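Local coordinates for protein peptidyl tryptophan dihydroxylase (Pseudomonas putida, PDB 7CTQ) that is an FAD-dependent monooxygenase that dihydroxylates a tryptophan within a peptide chain, a step essential for biogenesis of the tryptophylquinone cofactor of quinohemoprotein amine dehydrogenase, at residues A[395-400]-A[408-413]. Numbering follows the deposited sequence.
Sequences APAVRE and EAVVSG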
loop_
_atom_site.group_PDB
_atom_site.type_symbol
_atom_site.label_atom_id
_atom_site.label_comp_id
_atom_site.label_asym_id
_atom_site.label_seq_id
_atom_site.Cartn_x
_atom_site.Cartn_y
_atom_site.Cartn_z
ATOM N N ALA A 395 13.914 -8.467 26.126
ATOM C CA ALA A 395 15.044 -7.631 26.529
ATOM C C ALA A 395 15.711 -8.084 27.826
ATOM O O ALA A 395 16.956 -8.055 27.883
ATOM C CB ALA A 395 14.599 -6.163 26.638
ATOM N N PRO A 396 14.988 -8.505 28.874
ATOM C CA PRO A 396 15.700 -8.983 30.080
ATOM C C PRO A 396 16.584 -10.188 29.800
ATOM O O PRO A 396 17.749 -10.224 30.228
ATOM C CB PRO A 396 14.558 -9.317 31.048
ATOM C CG PRO A 396 13.409 -8.487 30.588
ATOM C CD PRO A 396 13.527 -8.470 29.088
ATOM N N ALA A 397 16.052 -11.180 29.083
ATOM C CA ALA A 397 16.853 -12.341 28.715
ATOM C C ALA A 397 18.091 -11.933 27.923
ATOM O O ALA A 397 19.198 -12.390 28.212
ATOM C CB ALA A 397 15.998 -13.329 27.920
ATOM N N VAL A 398 17.925 -11.062 26.919
ATOM C CA VAL A 398 19.058 -10.711 26.061
ATOM C C VAL A 398 20.079 -9.878 26.831
ATOM O O VAL A 398 21.291 -10.020 26.635
ATOM C CB VAL A 398 18.570 -9.987 24.789
ATOM C CG1 VAL A 398 19.748 -9.437 24.008
ATOM C CG2 VAL A 398 17.735 -10.932 23.925
ATOM N N ARG A 399 19.609 -8.986 27.708
ATOM C CA ARG A 399 20.523 -8.302 28.615
ATOM C C ARG A 399 21.350 -9.314 29.400
ATOM O O ARG A 399 22.585 -9.228 29.438
ATOM C CB ARG A 399 19.738 -7.384 29.567
ATOM C CG ARG A 399 19.508 -5.972 29.046
ATOM C CD ARG A 399 18.761 -5.155 30.095
ATOM N NE ARG A 399 18.693 -3.730 29.781
ATOM C CZ ARG A 399 19.690 -2.867 29.969
ATOM N NH1 ARG A 399 20.861 -3.279 30.456
ATOM N NH2 ARG A 399 19.518 -1.586 29.659
ATOM N N GLU A 400 20.684 -10.299 30.019
ATOM C CA GLU A 400 21.430 -11.291 30.801
ATOM C C GLU A 400 22.367 -12.099 29.910
ATOM O O GLU A 400 23.533 -12.320 30.264
ATOM C CB GLU A 400 20.468 -12.210 31.555
ATOM C CG GLU A 400 19.746 -11.532 32.715
ATOM C CD GLU A 400 19.013 -12.516 33.620
ATOM O OE1 GLU A 400 18.727 -13.651 33.174
ATOM O OE2 GLU A 400 18.731 -12.154 34.784
ATOM N N GLU A 408 20.595 -21.597 29.801
ATOM C CA GLU A 408 19.751 -22.447 30.635
ATOM C C GLU A 408 19.263 -21.703 31.873
ATOM O O GLU A 408 18.074 -21.756 32.211
ATOM C CB GLU A 408 20.514 -23.715 31.021
ATOM C CG GLU A 408 20.656 -24.701 29.869
ATOM C CD GLU A 408 20.020 -26.064 30.152
ATOM O OE1 GLU A 408 19.255 -26.180 31.138
ATOM O OE2 GLU A 408 20.286 -27.018 29.382
ATOM N N ALA A 409 20.160 -20.971 32.540
ATOM C CA ALA A 409 19.764 -20.180 33.705
ATOM C C ALA A 409 18.831 -19.033 33.321
ATOM O O ALA A 409 17.879 -18.730 34.053
ATOM C CB ALA A 409 21.009 -19.639 34.413
ATOM N N VAL A 410 19.091 -18.379 32.182
ATOM C CA VAL A 410 18.318 -17.203 31.780
ATOM C C VAL A 410 16.843 -17.549 31.623
ATOM O O VAL A 410 15.959 -16.771 32.009
ATOM C CB VAL A 410 18.903 -16.601 30.486
ATOM C CG1 VAL A 410 17.993 -15.525 29.919
ATOM C CG2 VAL A 410 20.290 -16.037 30.747
ATOM N N VAL A 411 16.550 -18.732 31.086
ATOM C CA VAL A 411 15.182 -19.127 30.774
ATOM C C VAL A 411 14.589 -20.059 31.829
ATOM O O VAL A 411 13.455 -20.527 31.668
ATOM C CB VAL A 411 15.119 -19.766 29.377
ATOM C CG1 VAL A 411 15.849 -18.885 28.377
ATOM C CG2 VAL A 411 15.744 -21.150 29.400
ATOM N N SER A 412 15.316 -20.326 32.914
ATOM C CA SER A 412 14.882 -21.331 33.881
ATOM C C SER A 412 13.582 -20.964 34.591
ATOM O O SER A 412 12.949 -21.842 35.186
ATOM C CB SER A 412 15.976 -21.553 34.917
ATOM O OG SER A 412 16.085 -20.411 35.741
ATOM N N GLY A 413 13.167 -19.699 34.546
ATOM C CA GLY A 413 11.952 -19.316 35.226
ATOM C C GLY A 413 10.678 -19.503 34.436
ATOM O O GLY A 413 9.588 -19.416 35.012
#
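V410 turns both methyls to the segment 395-400, CG1 mainly to A397 and CG2 to E400. CG1 lies anti to the backbone N (chi1 171°) and meets A397, 3.6 Å from A397 CB and equally close to A397 CA, so this branch sits against the helix backbone as well as the alanine methyl. The small A397 probably helps the two helices approach, with CA of A397 and CA of V410 5.9 Å apart. V410 CG2 is 3.9 Å from E400 CB and 3.7 Å from E400 OE1, an oxygen also 3.8 Å from V410 CG1. E400, extended beyond CG (chi2 -168°), runs past V410 in the opposite direction; CB and one carboxylate oxygen, OE1, lie beside the valine. The segments belong to a helix-loop-helix in the C-terminal part of the chain, helix 395-402 followed by the short helix 407-410; the centre of this contact lies about 38 Å from the centre of the chain. From the connecting loop R405 forms a salt bridge with E400 OE1 and also touches V410, so the glutamate's polar end is paired beside the apolar contact. V411 turns to helix 416-428, against Q419 and V422, while V398 packs on V360 and V377 of the neighbouring strands. Within 408-413, A409 O accepts two bonds from S412, from N at 3.2 Å and from OG at 3.0 Å, both reaching the same face of the carbonyl plane.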